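Local coordinates for protein lantibiotic dehydratase (Microbispora corallina, PDB 5EHK) that probably dehydrates serine and threonine residues of the NAI-107 precursor peptide in a tRNA-dependent reaction during lantibiotic biosynthesis, at residues A712-W717 with W744-L749; Y132-R137 with L736-D741; R464-A469 with P675-V680. All blocks are in the same frame, centred on the assembly; numbering follows the deposited sequence.

Contact 1 of 3, residues A712-W717 with W744-L749; sequences AALDRW and WHRVLL
The guanidinium group of Arg746, whose aliphatic stem lies against Leu714, is held by two partners: NE bonds to the carbonyl oxygen of Asp742, and NH1 forms a salt bridge with Asp711, which belongs to the same helix as Leu714. Arginine suits this place because it is amphipathic, offering methylenes to a neighbouring leucine while its charged end reaches an acid beyond. Its chain runs extended through CG and then bends about the CG-CD bond (chi3 -59°). Asp715 adds a second negative charge nearby, but its OD2 remains 5.2 Å from Arg746 NH1, so any help would be electrostatic at long range.

Leu714 CD1 reaches Arg746 CG at 3.5 Å and lies 3.8 Å from Arg746 CD. These contacts join helix 707-721 to helix 743-755, two helices linked in sequence through the antiparallel beta hairpin of strands 726-730 and 735-739, within the N-terminal region of the lantibiotic dehydratase family. The other branch of Leu714 meets a purely apolar partner, CD2 approaching Leu749 CD2 at 3.9 Å. Because Arg746 and Leu749 are three residues apart, about one helical turn, the forked leucine can touch both, one methyl to each. The side chain of Leu749 also packs on Leu738 of the hairpin. A side-chain-to-backbone hydrogen bond adds to this, from Trp710 NE1 of helix 707-721 to Arg746 O.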
# COMPACT_ATOMS: atom_id res chain seq x y z
N ALA A 712 -45.07 0.23 0.72
CA ALA A 712 -45.01 -1.01 1.50
C ALA A 712 -43.58 -1.32 1.96
O ALA A 712 -43.35 -1.61 3.13
CB ALA A 712 -45.59 -2.18 0.70
N ALA A 713 -42.64 -1.27 1.01
CA ALA A 713 -41.24 -1.50 1.32
C ALA A 713 -40.75 -0.50 2.36
O ALA A 713 -39.92 -0.83 3.21
CB ALA A 713 -40.39 -1.43 0.06
N LEU A 714 -41.25 0.73 2.27
CA LEU A 714 -40.93 1.77 3.25
C LEU A 714 -41.39 1.39 4.65
O LEU A 714 -40.60 1.41 5.60
CB LEU A 714 -41.62 3.07 2.89
CG LEU A 714 -40.73 4.24 2.55
CD1 LEU A 714 -41.61 5.46 2.35
CD2 LEU A 714 -39.68 4.47 3.62
N ASP A 715 -42.68 1.08 4.76
CA ASP A 715 -43.32 0.69 6.01
C ASP A 715 -42.66 -0.56 6.56
O ASP A 715 -42.50 -0.72 7.78
CB ASP A 715 -44.79 0.39 5.74
CG ASP A 715 -45.62 1.64 5.53
OD1 ASP A 715 -45.35 2.67 6.19
OD2 ASP A 715 -46.55 1.59 4.69
N ARG A 716 -42.28 -1.45 5.65
CA ARG A 716 -41.56 -2.67 5.99
C ARG A 716 -40.21 -2.31 6.59
O ARG A 716 -39.87 -2.77 7.68
CB ARG A 716 -41.45 -3.60 4.76
CG ARG A 716 -40.94 -5.00 5.03
CD ARG A 716 -41.46 -5.99 3.98
NE ARG A 716 -41.14 -5.60 2.60
CZ ARG A 716 -42.03 -5.17 1.71
NH1 ARG A 716 -43.31 -5.06 2.03
NH2 ARG A 716 -41.64 -4.85 0.48
N TRP A 717 -39.44 -1.48 5.87
CA TRP A 717 -38.17 -0.95 6.36
C TRP A 717 -38.35 -0.14 7.64
O TRP A 717 -37.59 -0.30 8.59
CB TRP A 717 -37.49 -0.08 5.30
CG TRP A 717 -36.23 0.63 5.79
CD1 TRP A 717 -35.00 0.07 6.01
CD2 TRP A 717 -36.09 2.03 6.08
NE1 TRP A 717 -34.11 1.03 6.43
CE2 TRP A 717 -34.75 2.24 6.48
CE3 TRP A 717 -36.96 3.12 6.05
CZ2 TRP A 717 -34.26 3.49 6.84
CZ3 TRP A 717 -36.48 4.36 6.41
CH2 TRP A 717 -35.14 4.54 6.79
N TRP A 744 -46.17 13.30 -0.23
CA TRP A 744 -45.16 14.00 -1.03
C TRP A 744 -43.72 13.73 -0.57
O TRP A 744 -42.83 13.48 -1.39
CB TRP A 744 -45.39 15.51 -1.05
CG TRP A 744 -46.39 16.04 -2.03
CD1 TRP A 744 -47.48 16.80 -1.75
CD2 TRP A 744 -46.36 15.88 -3.46
NE1 TRP A 744 -48.14 17.14 -2.91
CE2 TRP A 744 -47.48 16.58 -3.97
CE3 TRP A 744 -45.51 15.23 -4.35
CZ2 TRP A 744 -47.77 16.63 -5.33
CZ3 TRP A 744 -45.79 15.28 -5.70
CH2 TRP A 744 -46.92 15.98 -6.18
N HIS A 745 -43.48 13.81 0.74
CA HIS A 745 -42.16 13.52 1.29
C HIS A 745 -41.77 12.06 1.01
O HIS A 745 -40.58 11.76 0.82
CB HIS A 745 -42.08 13.83 2.79
CG HIS A 745 -42.20 15.29 3.12
ND1 HIS A 745 -41.86 15.80 4.35
CD2 HIS A 745 -42.67 16.33 2.39
CE1 HIS A 745 -42.08 17.11 4.35
NE2 HIS A 745 -42.58 17.45 3.18
N ARG A 746 -42.75 11.16 0.98
CA ARG A 746 -42.46 9.75 0.72
C ARG A 746 -42.00 9.48 -0.72
O ARG A 746 -41.30 8.50 -0.98
CB ARG A 746 -43.66 8.87 1.07
CG ARG A 746 -43.65 8.35 2.49
CD ARG A 746 -44.85 7.47 2.75
NE ARG A 746 -46.09 8.21 2.52
CZ ARG A 746 -47.30 7.67 2.57
NH1 ARG A 746 -47.44 6.37 2.82
NH2 ARG A 746 -48.38 8.42 2.36
N VAL A 747 -42.40 10.34 -1.66
CA VAL A 747 -41.95 10.17 -3.04
C VAL A 747 -40.68 10.95 -3.25
O VAL A 747 -39.87 10.62 -4.10
CB VAL A 747 -43.01 10.63 -4.08
CG1 VAL A 747 -44.41 10.19 -3.66
CG2 VAL A 747 -42.94 12.13 -4.31
N LEU A 748 -40.49 12.00 -2.45
CA LEU A 748 -39.28 12.79 -2.52
C LEU A 748 -38.09 11.95 -2.07
O LEU A 748 -36.99 12.07 -2.61
CB LEU A 748 -39.42 14.05 -1.67
CG LEU A 748 -38.28 15.05 -1.85
CD1 LEU A 748 -38.32 15.69 -3.23
CD2 LEU A 748 -38.36 16.11 -0.77
N LEU A 749 -38.33 11.10 -1.07
CA LEU A 749 -37.31 10.20 -0.55
C LEU A 749 -36.95 9.16 -1.60
O LEU A 749 -35.81 8.71 -1.66
CB LEU A 749 -37.77 9.51 0.74
CG LEU A 749 -36.84 8.42 1.29
CD1 LEU A 749 -35.64 9.04 1.95
CD2 LEU A 749 -37.55 7.48 2.26

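Contact 2 of 3, residues Y132-R137 with L736-D741; sequences YDIRMR and LLLDLD
Ile134 is the side chain through which helix 119-138 meets strand 735-739, touching three consecutive leucines, Leu736 to Leu738. This is helix-on-strand packing: the axes of helix 132-137 and strand 736-739 come within 8.5 Å and run nearly perpendicular, at 106° between their N-to-C directions. The strand is the second arm of an antiparallel beta hairpin, its backbone bonded to strand 726-730, so the helix is laid across a hairpin from a part of the chain some 600 residues distant.

The contacts between apolar side chains divide between the two arms of the isoleucine. Its short arm ends at CG2, 4.2 Å from Leu736 CD1, the two side chains crossing at about a right angle. The longer arm runs out to CD1 and meets Leu738 CD2 at 4.1 Å. With CG2 opposite the backbone N and CG1 opposite the carbonyl carbon (chi1 -65°), the beta-branched residue spreads over both leucines, a reach that the forking at CB makes possible.

Contact with the backbone comes mainly from the short arm: Ile134 CG2 lies 3.4 Å from Leu737 O, a van der Waals approach of a methyl to the carbonyl of the peptide that joins Leu737 to Leu738. Leu737 directs its CB toward the helix and packs on Thr138, while His745 and Leu748 of helix 743-755 also border Ile134.

Polar interactions lie at the end of the strand and do not bridge the two segments. Asp739 N probably bonds to His745 ND1, and Asp739 OD1 forms a salt bridge with Arg725 NH1. The chain then bends in an Asx turn, where the same Asp739 OD1 accepts the backbone N-H of Asp741 at 3.1 Å through its anti lone pair, with an N-H...O angle of 156°.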
# COMPACT_ATOMS: atom_id res chain seq x y z
N TYR A 132 -37.09 22.97 -2.48
CA TYR A 132 -36.91 24.37 -2.09
C TYR A 132 -37.85 24.83 -0.95
O TYR A 132 -37.49 25.70 -0.15
CB TYR A 132 -37.07 25.28 -3.31
CG TYR A 132 -35.90 25.24 -4.29
CD1 TYR A 132 -34.58 25.39 -3.85
CD2 TYR A 132 -36.11 25.04 -5.65
CE1 TYR A 132 -33.52 25.34 -4.73
CE2 TYR A 132 -35.06 24.99 -6.53
CZ TYR A 132 -33.77 25.15 -6.07
OH TYR A 132 -32.73 25.10 -6.96
N ASP A 133 -39.04 24.25 -0.88
CA ASP A 133 -40.00 24.60 0.16
C ASP A 133 -39.46 24.07 1.49
O ASP A 133 -39.17 24.84 2.40
CB ASP A 133 -41.37 23.96 -0.16
CG ASP A 133 -42.52 24.49 0.71
OD1 ASP A 133 -42.32 24.84 1.90
OD2 ASP A 133 -43.66 24.52 0.20
N ILE A 134 -39.29 22.75 1.55
CA ILE A 134 -38.71 22.07 2.69
C ILE A 134 -37.45 22.77 3.17
O ILE A 134 -37.26 22.95 4.38
CB ILE A 134 -38.35 20.63 2.33
CG1 ILE A 134 -39.63 19.86 2.00
CG2 ILE A 134 -37.61 19.94 3.46
CD1 ILE A 134 -39.42 18.41 1.77
N ARG A 135 -36.61 23.18 2.23
CA ARG A 135 -35.37 23.85 2.59
C ARG A 135 -35.65 25.12 3.34
O ARG A 135 -35.07 25.36 4.40
CB ARG A 135 -34.52 24.20 1.38
CG ARG A 135 -33.09 24.49 1.77
CD ARG A 135 -32.37 25.41 0.81
NE ARG A 135 -30.94 25.31 1.05
CZ ARG A 135 -30.12 24.51 0.38
NH1 ARG A 135 -30.58 23.77 -0.63
NH2 ARG A 135 -28.84 24.48 0.69
N MET A 136 -36.55 25.93 2.78
CA MET A 136 -36.83 27.27 3.30
C MET A 136 -37.37 27.22 4.71
O MET A 136 -37.27 28.20 5.48
CB MET A 136 -37.84 27.98 2.40
CG MET A 136 -37.93 29.46 2.69
SD MET A 136 -38.78 30.39 1.41
CE MET A 136 -37.99 31.99 1.62
N ARG A 137 -37.91 26.07 5.07
CA ARG A 137 -38.58 25.94 6.34
C ARG A 137 -37.81 25.05 7.33
O ARG A 137 -38.12 25.01 8.52
CB ARG A 137 -40.05 25.55 6.11
CG ARG A 137 -40.84 26.72 5.41
CD ARG A 137 -42.18 26.34 4.76
NE ARG A 137 -43.12 25.77 5.74
CZ ARG A 137 -43.97 26.45 6.52
NH1 ARG A 137 -44.05 27.78 6.47
NH2 ARG A 137 -44.73 25.77 7.37
N LEU A 736 -31.88 16.79 4.62
CA LEU A 736 -33.26 16.81 4.15
C LEU A 736 -34.26 16.33 5.20
O LEU A 736 -34.38 15.13 5.47
CB LEU A 736 -33.39 16.03 2.85
CG LEU A 736 -34.44 16.56 1.87
CD1 LEU A 736 -34.32 18.07 1.75
CD2 LEU A 736 -34.30 15.89 0.50
N LEU A 737 -34.96 17.29 5.81
CA LEU A 737 -35.97 17.01 6.83
C LEU A 737 -37.21 16.48 6.16
O LEU A 737 -37.90 17.21 5.45
CB LEU A 737 -36.33 18.30 7.58
CG LEU A 737 -36.66 18.24 9.07
CD1 LEU A 737 -37.20 16.88 9.46
CD2 LEU A 737 -35.44 18.58 9.90
N LEU A 738 -37.51 15.21 6.40
CA LEU A 738 -38.64 14.59 5.74
C LEU A 738 -39.62 14.04 6.77
O LEU A 738 -39.22 13.41 7.74
CB LEU A 738 -38.21 13.45 4.79
CG LEU A 738 -37.28 13.72 3.61
CD1 LEU A 738 -36.92 12.40 2.97
CD2 LEU A 738 -37.89 14.69 2.59
N ASP A 739 -40.90 14.31 6.55
CA ASP A 739 -41.95 13.64 7.29
C ASP A 739 -42.44 12.42 6.49
O ASP A 739 -43.07 12.58 5.44
CB ASP A 739 -43.09 14.63 7.56
CG ASP A 739 -44.02 14.15 8.65
OD1 ASP A 739 -44.43 12.97 8.63
OD2 ASP A 739 -44.32 14.95 9.57
N LEU A 740 -42.18 11.21 7.01
CA LEU A 740 -42.47 10.00 6.25
C LEU A 740 -43.94 9.57 6.31
O LEU A 740 -44.31 8.53 5.75
CB LEU A 740 -41.58 8.83 6.67
CG LEU A 740 -40.09 8.97 6.37
CD1 LEU A 740 -39.35 7.64 6.51
CD2 LEU A 740 -39.88 9.61 5.00
N ASP A 741 -44.76 10.38 6.98
CA ASP A 741 -46.20 10.18 6.98
C ASP A 741 -46.74 10.88 5.74
O ASP A 741 -47.66 10.40 5.07
CB ASP A 741 -46.82 10.78 8.26
CG ASP A 741 -48.01 9.96 8.81
OD1 ASP A 741 -48.79 9.37 8.01
OD2 ASP A 741 -48.16 9.91 10.06

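Contact 3 of 3, residues R464-A469 with P675-V680; sequences RLVAKA and PFLPGV
Val466 and Ala469, one helical turn apart, present two small bumps to Leu677 and Pro678. One bump is the CG2 methyl of Val466, which enters the angle between the neighbouring side chains of Leu677 and Pro678: Leu677 CD2 is 3.9 Å from it, and Pro678 CD is 4.2 Å away. The other, set closer to its own backbone, is the methyl of Ala469, whose CB lies 4.2 Å from Pro678 CB. The proline ring thus meets the helix at both ends, its CD by the valine and its CB by the alanine, and its compact, rigid outline matches the shallow hollow between these two residues.

Residue types suit this shape. Valine, branched at CB, directs CG1 opposite the backbone N (chi1 174°), which places CG2 beside that nitrogen, and it is CG2 that touches both residues. The backbones come nearest at Val466 and Pro678, CA to CA 6.9 Å; Ala469, with its single methyl, keeps the helix close to the proline. Leu677 is the one long side chain in the group; it crosses Val466 at a slant and brings a single methyl to it. With no hydrogen bond between the segments, apolar surface alone joins them, and all four touching residues are buried. Trp668, from a loop, packs on both Val466 and Leu677.

The subunit interface passes close by: Ala467 packs on Pro675 of the second subunit, Pro675 on Ala467 of that subunit, and Lys468 on its Glu720. Pro678 interrupts the strand 676-682, which pairs antiparallel with strand 685-693 and parallel with strand 476-479. The latter follows helix 460-471 in the chain, and its Ile477 also touches Ala469, so the helix packs against two paired strands.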
# COMPACT_ATOMS: atom_id res chain seq x y z
N ARG A 464 -19.13 -3.78 20.94
CA ARG A 464 -19.95 -4.08 22.11
C ARG A 464 -21.06 -3.05 22.31
O ARG A 464 -22.21 -3.39 22.61
CB ARG A 464 -19.11 -4.15 23.36
CG ARG A 464 -18.44 -5.47 23.59
CD ARG A 464 -17.93 -5.53 25.02
NE ARG A 464 -17.04 -4.41 25.27
CZ ARG A 464 -15.73 -4.43 25.00
NH1 ARG A 464 -15.16 -5.52 24.51
NH2 ARG A 464 -14.99 -3.35 25.25
N LEU A 465 -20.69 -1.78 22.16
CA LEU A 465 -21.63 -0.71 22.40
C LEU A 465 -22.81 -0.90 21.48
O LEU A 465 -23.96 -0.73 21.89
CB LEU A 465 -20.98 0.65 22.13
CG LEU A 465 -19.82 1.13 23.02
CD1 LEU A 465 -19.36 2.51 22.54
CD2 LEU A 465 -20.15 1.14 24.52
N VAL A 466 -22.53 -1.29 20.25
CA VAL A 466 -23.57 -1.47 19.24
C VAL A 466 -24.41 -2.71 19.52
O VAL A 466 -25.65 -2.67 19.42
CB VAL A 466 -22.98 -1.50 17.81
CG1 VAL A 466 -24.05 -1.84 16.76
CG2 VAL A 466 -22.30 -0.19 17.49
N ALA A 467 -23.74 -3.78 19.92
CA ALA A 467 -24.40 -5.07 20.15
C ALA A 467 -25.40 -4.97 21.30
O ALA A 467 -26.56 -5.36 21.14
CB ALA A 467 -23.37 -6.17 20.43
N LYS A 468 -24.94 -4.50 22.45
CA LYS A 468 -25.82 -4.22 23.59
C LYS A 468 -27.01 -3.34 23.21
O LYS A 468 -28.17 -3.72 23.43
CB LYS A 468 -25.02 -3.58 24.72
CG LYS A 468 -24.11 -4.55 25.45
CD LYS A 468 -23.35 -3.83 26.56
CE LYS A 468 -22.36 -2.79 26.00
NZ LYS A 468 -21.61 -2.03 27.05
N ALA A 469 -26.74 -2.20 22.59
CA ALA A 469 -27.81 -1.30 22.17
C ALA A 469 -28.82 -2.01 21.29
O ALA A 469 -29.96 -1.57 21.21
CB ALA A 469 -27.25 -0.07 21.46
N PRO A 675 -26.75 -1.66 9.59
CA PRO A 675 -27.98 -1.02 9.09
C PRO A 675 -28.45 0.07 10.03
O PRO A 675 -29.04 1.06 9.60
CB PRO A 675 -29.00 -2.17 9.06
CG PRO A 675 -28.48 -3.17 10.03
CD PRO A 675 -26.97 -3.06 9.97
N PHE A 676 -28.20 -0.13 11.32
CA PHE A 676 -28.49 0.92 12.28
C PHE A 676 -27.34 1.10 13.23
O PHE A 676 -26.82 0.12 13.75
CB PHE A 676 -29.77 0.65 13.09
CG PHE A 676 -29.98 1.63 14.22
CD1 PHE A 676 -30.42 2.93 13.96
CD2 PHE A 676 -29.73 1.26 15.54
CE1 PHE A 676 -30.60 3.84 15.00
CE2 PHE A 676 -29.91 2.15 16.57
CZ PHE A 676 -30.34 3.45 16.31
N LEU A 677 -26.98 2.36 13.43
CA LEU A 677 -26.01 2.79 14.45
C LEU A 677 -26.65 3.75 15.45
O LEU A 677 -27.23 4.77 15.07
CB LEU A 677 -24.81 3.46 13.79
CG LEU A 677 -23.82 2.53 13.11
CD1 LEU A 677 -22.91 3.37 12.30
CD2 LEU A 677 -23.03 1.69 14.14
N PRO A 678 -26.56 3.41 16.75
CA PRO A 678 -27.15 4.20 17.83
C PRO A 678 -26.50 5.57 17.91
O PRO A 678 -25.31 5.66 17.60
CB PRO A 678 -26.76 3.41 19.08
CG PRO A 678 -25.52 2.69 18.70
CD PRO A 678 -25.68 2.34 17.25
N GLY A 679 -27.26 6.61 18.28
CA GLY A 679 -26.68 7.90 18.64
C GLY A 679 -25.77 7.70 19.85
O GLY A 679 -26.02 6.83 20.68
N VAL A 680 -24.71 8.49 19.97
CA VAL A 680 -23.82 8.33 21.11
C VAL A 680 -23.83 9.58 22.00
O VAL A 680 -23.60 10.70 21.54
CB VAL A 680 -22.40 7.85 20.69
CG1 VAL A 680 -22.20 8.03 19.20
CG2 VAL A 680 -21.30 8.53 21.49

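How the contacts relate
Contacts 1 and 2 are neighbours, their centres 14 Å apart. Helix 743-755, which follows strand 735-739 in sequence, touches both helix 707-721 and helix 119-138 and so joins the two contacts. Contact 3 stands apart, its centre 24 Å from contact 1 and 27 Å from contact 2, with no touch to either, although contacts 2 and 3 both reach strands of the same connected set. Along the chain, contact 3 is nested within the long loop that contact 2 closes and ends before contact 1 begins, whereas the segments of contacts 1 and 2 alternate. All three belong to the N-terminal family region, where early and late segments are thus packed together, contact 3 lying beside the subunit interface.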